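Poly(A) ribonuclease pop2 (Schizosaccharomyces pombe, PDB 2P51) catalyses the 3'-exonucleolytic removal of poly(A) tails from mRNA, releasing 5'-AMP, as a metal-dependent deadenylase subunit of the CCR4-NOT complex. Local coordinates at residues A[71-74]-A[75-79]; A[118-121]-A[122-125]; A[134-137]-A[138-142]. All blocks are in the same frame, centred on the assembly; numbering follows the deposited sequence.

In the fold
Contacts 1, 2 and 3 come in that order along the chain of this CAF1 nuclease, a DEDD fold. Contact 1 lies wholly on helix 69-82, which follows strand 47-53 in the chain, the strand that carries Asp51 and Glu53. Contact 2 opens helix 121-129, and contact 3 spans helix 134-140, the next helix in the chain. The centres of contacts 1 and 2 are about 18 Å apart. Those of contacts 2 and 3 lie about 16 Å apart, and these two touch through Ile124 and Phe134. From contact 1 to contact 3 the centres are about 27 Å apart. None of the three binds the metals; their side chains lie about 11 Å (contacts 1 and 2) and 12 Å (contact 3) from a bound magnesium ion.

Contact 1. Residues A[71-74]-A[75-79]; sequences YHYQ and TLRAN
Residues 71-74 and 75-79 are consecutive turns of helix 69-82, joined by regular i to i+4 backbone bonds such as Arg77 N to Tyr73 O at 2.8 Å. Tyr71 O takes two donors from Thr75, the backbone N at 3.0 Å and OG1 at 3.1 Å, which arrive from opposite faces of the carbonyl plane. Thr75 OG1 lies anti to its own carbonyl carbon (chi1 -67°), which turns the hydroxyl back to Tyr71 O, with OG1 over the rim of one face of the Tyr71 ring. One turn later Asn79 ND2 bonds Thr75 O at 2.9 Å.

On the partly exposed side, Gln74 and Arg77 run alongside each other. Arg77 NH1 donates to Gln74 OE1 at 3.0 Å with an N-H...O angle of 163°, the oxygen sitting in the guanidinium plane while the amide stands nearly perpendicular. An alanine in place of Arg77 would strip OE1 of this donor and probably leave the Gln74 amide freer to turn. Arg77 CB lies over the rim of a face of Tyr73, whose OH bonds Pro186 O. The Gln74 amide uses both its ends, OE1 accepting from cationic Arg77 and NE2 donating to Ala187 O beyond the helix and, weakly, to Asp70.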
loop_
_atom_site.group_PDB
_atom_site.type_symbol
_atom_site.label_atom_id
_atom_site.label_comp_id
_atom_site.label_asym_id
_atom_site.label_seq_id
_atom_site.Cartn_x
_atom_site.Cartn_y
_atom_site.Cartn_z
ATOM N N TYR A 71 -5.974 3.503 -20.595
ATOM C CA TYR A 71 -5.956 2.034 -20.632
ATOM C C TYR A 71 -5.418 1.467 -19.322
ATOM O O TYR A 71 -5.941 0.467 -18.838
ATOM C CB TYR A 71 -5.133 1.549 -21.819
ATOM C CG TYR A 71 -4.950 0.061 -21.962
ATOM C CD1 TYR A 71 -6.031 -0.801 -22.076
ATOM C CD2 TYR A 71 -3.690 -0.513 -21.985
ATOM C CE1 TYR A 71 -5.866 -2.169 -22.210
ATOM C CE2 TYR A 71 -3.507 -1.876 -22.117
ATOM C CZ TYR A 71 -4.597 -2.706 -22.231
ATOM O OH TYR A 71 -4.427 -4.065 -22.360
ATOM N N HIS A 72 -4.381 2.070 -18.724
ATOM C CA HIS A 72 -3.873 1.565 -17.465
ATOM C C HIS A 72 -4.932 1.683 -16.363
ATOM O O HIS A 72 -5.110 0.755 -15.563
ATOM C CB HIS A 72 -2.662 2.360 -16.969
ATOM C CG HIS A 72 -1.546 2.495 -17.944
ATOM N ND1 HIS A 72 -0.525 3.432 -17.825
ATOM C CD2 HIS A 72 -1.270 1.799 -19.077
ATOM C CE1 HIS A 72 0.328 3.307 -18.842
ATOM N NE2 HIS A 72 -0.115 2.320 -19.615
ATOM N N TYR A 73 -5.610 2.836 -16.330
ATOM C CA TYR A 73 -6.642 3.038 -15.332
ATOM C C TYR A 73 -7.803 2.077 -15.554
ATOM O O TYR A 73 -8.328 1.448 -14.600
ATOM C CB TYR A 73 -7.171 4.483 -15.266
ATOM C CG TYR A 73 -8.257 4.539 -14.196
ATOM C CD1 TYR A 73 -7.936 4.376 -12.848
ATOM C CD2 TYR A 73 -9.591 4.752 -14.521
ATOM C CE1 TYR A 73 -8.866 4.420 -11.824
ATOM C CE2 TYR A 73 -10.553 4.788 -13.504
ATOM C CZ TYR A 73 -10.205 4.619 -12.165
ATOM O OH TYR A 73 -11.163 4.657 -11.174
ATOM N N GLN A 74 -8.280 1.886 -16.796
ATOM C CA GLN A 74 -9.400 0.967 -17.011
ATOM C C GLN A 74 -9.016 -0.471 -16.707
ATOM O O GLN A 74 -9.895 -1.247 -16.291
ATOM C CB GLN A 74 -9.897 1.105 -18.447
ATOM C CG GLN A 74 -10.479 2.468 -18.828
ATOM C CD GLN A 74 -11.495 2.965 -17.807
ATOM O OE1 GLN A 74 -12.266 2.192 -17.242
ATOM N NE2 GLN A 74 -11.531 4.260 -17.529
ATOM N N THR A 75 -7.757 -0.870 -16.874
ATOM C CA THR A 75 -7.303 -2.191 -16.444
ATOM C C THR A 75 -7.379 -2.341 -14.930
ATOM O O THR A 75 -7.908 -3.316 -14.376
ATOM C CB THR A 75 -5.850 -2.483 -16.879
ATOM O OG1 THR A 75 -5.848 -2.584 -18.313
ATOM C CG2 THR A 75 -5.376 -3.832 -16.400
ATOM N N LEU A 76 -6.830 -1.334 -14.248
ATOM C CA LEU A 76 -6.856 -1.321 -12.790
ATOM C C LEU A 76 -8.298 -1.437 -12.277
ATOM O O LEU A 76 -8.625 -2.224 -11.401
ATOM C CB LEU A 76 -6.155 -0.034 -12.355
ATOM C CG LEU A 76 -6.017 0.429 -10.929
ATOM C CD1 LEU A 76 -4.882 1.459 -10.866
ATOM C CD2 LEU A 76 -7.296 1.017 -10.350
ATOM N N ARG A 77 -9.172 -0.573 -12.796
ATOM C CA ARG A 77 -10.549 -0.501 -12.313
ATOM C C ARG A 77 -11.237 -1.841 -12.457
ATOM O O ARG A 77 -11.927 -2.348 -11.579
ATOM C CB ARG A 77 -11.237 0.595 -13.139
ATOM C CG ARG A 77 -12.704 0.860 -12.877
ATOM C CD ARG A 77 -13.259 1.748 -14.010
ATOM N NE ARG A 77 -14.702 1.635 -14.004
ATOM C CZ ARG A 77 -15.530 1.691 -15.025
ATOM N NH1 ARG A 77 -15.048 1.870 -16.255
ATOM N NH2 ARG A 77 -16.823 1.571 -14.774
ATOM N N ALA A 78 -11.088 -2.483 -13.614
ATOM C CA ALA A 78 -11.725 -3.767 -13.881
ATOM C C ALA A 78 -11.254 -4.790 -12.870
ATOM O O ALA A 78 -12.039 -5.587 -12.355
ATOM C CB ALA A 78 -11.433 -4.231 -15.309
ATOM N N ASN A 79 -9.960 -4.824 -12.598
ATOM C CA ASN A 79 -9.441 -5.897 -11.725
ATOM C C ASN A 79 -9.623 -5.586 -10.249
ATOM O O ASN A 79 -10.022 -6.475 -9.483
ATOM C CB ASN A 79 -7.948 -6.175 -12.058
ATOM C CG ASN A 79 -7.861 -6.910 -13.396
ATOM O OD1 ASN A 79 -7.967 -8.132 -13.405
ATOM N ND2 ASN A 79 -7.688 -6.214 -14.509
#

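Contact 2. Residues A[118-121]-A[122-125]; sequences MYAP and ESIE
Ile124 sets CG1 over one face of the Tyr119 ring, 3.3 Å from CD1, and the two side chains cross at about a right angle. CG of Tyr119 stands between the backbone N and the carbonyl carbon (chi1 46°), a rotation that swings the ring across to the first turn of the helix. Ile124 CD1 extends this apolar packing back along the tyrosine to CB at 3.9 Å, while the phenol oxygen is hydrogen-bonded to Leu114 O.

Backbone bonds start helix 121-129, for which Ala120 is the N-cap residue. Its carbonyl receives Ile124 N at 3.3 Å, with the donor in the carbonyl plane, and more weakly Ser123 N at 3.0 Å. Pro121 follows as the first helical residue, a place that suits proline because its nitrogen has no hydrogen to give. Its own carbonyl takes Glu125 N at 3.0 Å. A backbone bond between Ala120 and Pro55 ties the cap to the loop after strand 47-53.

Two van der Waals contacts lie beside the cap. Glu122, bent at chi2 (84°), folds back alongside the proline ring and brings OE1 to 3.7 Å from Pro121 CD. Ala120 CB meets Ser123 OG at 3.8 Å. The one ionic interaction runs along the helix, where Glu125 OE1 forms a salt bridge with Lys129.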
loop_
_atom_site.group_PDB
_atom_site.type_symbol
_atom_site.label_atom_id
_atom_site.label_comp_id
_atom_site.label_asym_id
_atom_site.label_seq_id
_atom_site.Cartn_x
_atom_site.Cartn_y
_atom_site.Cartn_z
ATOM N N MET A 118 -12.374 -15.151 -6.957
ATOM C CA MET A 118 -11.661 -15.068 -8.225
ATOM C C MET A 118 -10.209 -14.688 -8.040
ATOM O O MET A 118 -9.894 -13.929 -7.102
ATOM C CB MET A 118 -12.337 -14.007 -9.101
ATOM C CG MET A 118 -13.800 -14.297 -9.351
ATOM S SD MET A 118 -14.600 -13.089 -10.422
ATOM C CE MET A 118 -14.781 -11.717 -9.264
ATOM N N TYR A 119 -9.307 -15.119 -8.911
ATOM C CA TYR A 119 -7.884 -14.768 -8.728
ATOM C C TYR A 119 -7.066 -15.264 -9.892
ATOM O O TYR A 119 -7.522 -16.211 -10.574
ATOM C CB TYR A 119 -7.290 -15.404 -7.483
ATOM C CG TYR A 119 -7.582 -16.877 -7.231
ATOM C CD1 TYR A 119 -6.879 -17.905 -7.836
ATOM C CD2 TYR A 119 -8.595 -17.238 -6.340
ATOM C CE1 TYR A 119 -7.188 -19.234 -7.549
ATOM C CE2 TYR A 119 -8.914 -18.533 -6.038
ATOM C CZ TYR A 119 -8.200 -19.533 -6.669
ATOM O OH TYR A 119 -8.458 -20.853 -6.420
ATOM N N ALA A 120 -5.901 -14.700 -10.094
ATOM C CA ALA A 120 -4.978 -15.321 -11.029
ATOM C C ALA A 120 -4.306 -16.477 -10.306
ATOM O O ALA A 120 -3.736 -16.190 -9.261
ATOM C CB ALA A 120 -3.931 -14.339 -11.485
ATOM N N PRO A 121 -4.359 -17.699 -10.811
ATOM C CA PRO A 121 -3.657 -18.801 -10.136
ATOM C C PRO A 121 -2.188 -18.504 -9.909
ATOM O O PRO A 121 -1.666 -18.863 -8.835
ATOM C CB PRO A 121 -3.818 -19.977 -11.120
ATOM C CG PRO A 121 -5.142 -19.682 -11.730
ATOM C CD PRO A 121 -5.125 -18.195 -11.975
ATOM N N GLU A 122 -1.539 -17.863 -10.882
ATOM C CA GLU A 122 -0.111 -17.560 -10.679
ATOM C C GLU A 122 0.133 -16.726 -9.410
ATOM O O GLU A 122 1.106 -16.899 -8.669
ATOM C CB GLU A 122 0.397 -16.811 -11.897
ATOM C CG GLU A 122 0.421 -17.611 -13.165
ATOM C CD GLU A 122 -0.858 -17.710 -13.966
ATOM O OE1 GLU A 122 -1.918 -17.231 -13.470
ATOM O OE2 GLU A 122 -0.798 -18.269 -15.094
ATOM N N SER A 123 -0.756 -15.766 -9.172
ATOM C CA SER A 123 -0.554 -14.859 -8.021
ATOM C C SER A 123 -0.726 -15.591 -6.712
ATOM O O SER A 123 -0.019 -15.352 -5.741
ATOM C CB SER A 123 -1.547 -13.710 -8.105
ATOM O OG SER A 123 -1.258 -12.871 -9.221
ATOM N N ILE A 124 -1.710 -16.506 -6.679
ATOM C CA ILE A 124 -1.924 -17.305 -5.442
ATOM C C ILE A 124 -0.692 -18.152 -5.186
ATOM O O ILE A 124 -0.240 -18.321 -4.054
ATOM C CB ILE A 124 -3.202 -18.179 -5.553
ATOM C CG1 ILE A 124 -4.478 -17.344 -5.676
ATOM C CG2 ILE A 124 -3.347 -19.244 -4.450
ATOM C CD1 ILE A 124 -4.600 -16.179 -4.728
ATOM N N GLU A 125 -0.120 -18.699 -6.256
ATOM C CA GLU A 125 1.077 -19.517 -6.079
ATOM C C GLU A 125 2.228 -18.665 -5.559
ATOM O O GLU A 125 2.987 -19.040 -4.656
ATOM C CB GLU A 125 1.500 -20.212 -7.396
ATOM C CG GLU A 125 2.730 -21.072 -7.130
ATOM C CD GLU A 125 2.466 -22.217 -6.168
ATOM O OE1 GLU A 125 3.402 -22.569 -5.406
ATOM O OE2 GLU A 125 1.335 -22.732 -6.204
#

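Contact 3. Residues A[134-137]-A[138-142]; sequences FKKH and QEVGI
Lys136 and Val140, one turn apart on helix 134-140, supply the side-chain packing across this contact. Lys136 CG touches Val140 CG2 at 3.7 Å, and CE of the same lysine passes that methyl at 4.0 Å, so the aliphatic stem runs past the valine before the ammonium end. With CG anti to the backbone N (chi1 -159°) and the chain extended beyond it, the stem is laid past CG2 of Val140. Lys136 also takes part in a cation-pi interaction with Trp27, whose ring meets the His137 ring edge to face.

The backbone bonds run through the short helix. Val140 N reaches Lys136 O at 2.7 Å with an almost straight N-H...O angle of 177°. Gln138 N to Phe134 O and Glu139 N to Lys135 O, both 3.0 Å, are more bent. At the far end Gly141 N makes only a weak bond to His137 O, at 3.1 Å, and Gly141 CA adds a CA-H...O contact to that carbonyl.

One water adds a polar link: it donates to Lys135 O at 3.0 Å and to Glu139 OE2 at 2.9 Å, joining the carboxylate to a backbone carbonyl one turn back.

Buried groups turn inward to fix the helix on the fold. Phe134 packs against Ile124, Leu127 and Thr128 of helix 121-129, while His137 ND1 bonds Phe110 O just beyond strand 105-109. Backbone bonds from Ile142 to Asn109 and Thr111 continue that attachment. The chemistry therefore divides by residue: Phe134 and His137 are buried against the fold, exposed Glu139 is linked by water to Lys135 O, and Lys136 pairs its stem with Val140 and its charge with Trp27.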
loop_
_atom_site.group_PDB
_atom_site.type_symbol
_atom_site.label_atom_id
_atom_site.label_comp_id
_atom_site.label_asym_id
_atom_site.label_seq_id
_atom_site.Cartn_x
_atom_site.Cartn_y
_atom_site.Cartn_z
ATOM N N PHE A 134 -3.187 -19.125 3.432
ATOM C CA PHE A 134 -4.534 -18.905 2.902
ATOM C C PHE A 134 -5.611 -19.501 3.796
ATOM O O PHE A 134 -6.709 -18.969 3.918
ATOM C CB PHE A 134 -4.578 -19.447 1.452
ATOM C CG PHE A 134 -4.070 -18.389 0.463
ATOM C CD1 PHE A 134 -4.864 -17.303 0.121
ATOM C CD2 PHE A 134 -2.811 -18.481 -0.131
ATOM C CE1 PHE A 134 -4.456 -16.314 -0.770
ATOM C CE2 PHE A 134 -2.357 -17.492 -0.995
ATOM C CZ PHE A 134 -3.175 -16.389 -1.311
ATOM N N LYS A 135 -5.340 -20.637 4.462
ATOM C CA LYS A 135 -6.373 -21.213 5.288
ATOM C C LYS A 135 -6.743 -20.248 6.422
ATOM O O LYS A 135 -7.879 -20.043 6.801
ATOM C CB LYS A 135 -5.926 -22.555 5.882
ATOM C CG LYS A 135 -6.993 -23.219 6.754
ATOM C CD LYS A 135 -6.596 -24.548 7.313
ATOM C CE LYS A 135 -6.091 -25.668 6.388
ATOM N NZ LYS A 135 -4.778 -26.090 6.929
ATOM N N LYS A 136 -5.733 -19.589 6.987
ATOM C CA LYS A 136 -5.964 -18.641 8.067
ATOM C C LYS A 136 -6.689 -17.409 7.558
ATOM O O LYS A 136 -7.545 -16.894 8.304
ATOM C CB LYS A 136 -4.660 -18.262 8.767
ATOM C CG LYS A 136 -4.933 -17.726 10.163
ATOM C CD LYS A 136 -3.643 -17.634 10.968
ATOM C CE LYS A 136 -3.842 -16.850 12.269
ATOM N NZ LYS A 136 -2.584 -16.766 13.072
ATOM N N HIS A 137 -6.402 -16.960 6.336
ATOM C CA HIS A 137 -7.170 -15.833 5.815
ATOM C C HIS A 137 -8.639 -16.241 5.672
ATOM O O HIS A 137 -9.534 -15.387 5.808
ATOM C CB HIS A 137 -6.653 -15.381 4.459
ATOM C CG HIS A 137 -5.357 -14.612 4.496
ATOM N ND1 HIS A 137 -5.268 -13.253 4.195
ATOM C CD2 HIS A 137 -4.091 -15.021 4.785
ATOM C CE1 HIS A 137 -4.003 -12.858 4.303
ATOM N NE2 HIS A 137 -3.282 -13.918 4.667
ATOM N N GLN A 138 -8.898 -17.532 5.400
ATOM C CA GLN A 138 -10.297 -17.915 5.213
ATOM C C GLN A 138 -10.985 -17.932 6.571
ATOM O O GLN A 138 -12.149 -17.555 6.731
ATOM C CB GLN A 138 -10.399 -19.269 4.498
ATOM C CG GLN A 138 -11.875 -19.568 4.198
ATOM C CD GLN A 138 -12.029 -20.892 3.479
ATOM O OE1 GLN A 138 -11.227 -21.208 2.591
ATOM N NE2 GLN A 138 -13.036 -21.686 3.821
ATOM N N GLU A 139 -10.238 -18.365 7.585
ATOM C CA GLU A 139 -10.813 -18.501 8.911
ATOM C C GLU A 139 -10.912 -17.187 9.692
ATOM O O GLU A 139 -12.005 -16.970 10.252
ATOM C CB GLU A 139 -9.999 -19.476 9.790
ATOM C CG GLU A 139 -10.152 -20.919 9.408
ATOM C CD GLU A 139 -11.603 -21.396 9.458
ATOM O OE1 GLU A 139 -12.225 -21.283 10.539
ATOM O OE2 GLU A 139 -12.063 -21.865 8.382
ATOM N N VAL A 140 -9.821 -16.401 9.756
ATOM C CA VAL A 140 -9.898 -15.206 10.637
ATOM C C VAL A 140 -9.402 -13.990 9.890
ATOM O O VAL A 140 -8.931 -13.015 10.451
ATOM C CB VAL A 140 -9.109 -15.390 11.934
ATOM C CG1 VAL A 140 -9.815 -16.390 12.866
ATOM C CG2 VAL A 140 -7.698 -15.868 11.691
ATOM N N GLY A 141 -9.481 -14.029 8.546
ATOM C CA GLY A 141 -9.108 -12.814 7.838
ATOM C C GLY A 141 -10.049 -11.676 8.159
ATOM O O GLY A 141 -11.231 -11.858 8.458
ATOM N N ILE A 142 -9.547 -10.451 8.082
ATOM C CA ILE A 142 -10.375 -9.276 8.348
ATOM C C ILE A 142 -11.388 -9.016 7.250
ATOM O O ILE A 142 -11.092 -9.192 6.081
ATOM C CB ILE A 142 -9.458 -8.034 8.469
ATOM C CG1 ILE A 142 -8.478 -8.205 9.629
ATOM C CG2 ILE A 142 -10.252 -6.748 8.554
ATOM C CD1 ILE A 142 -7.186 -7.389 9.418
HETATM O O HOH W 1 -10.012 -22.093 6.315
#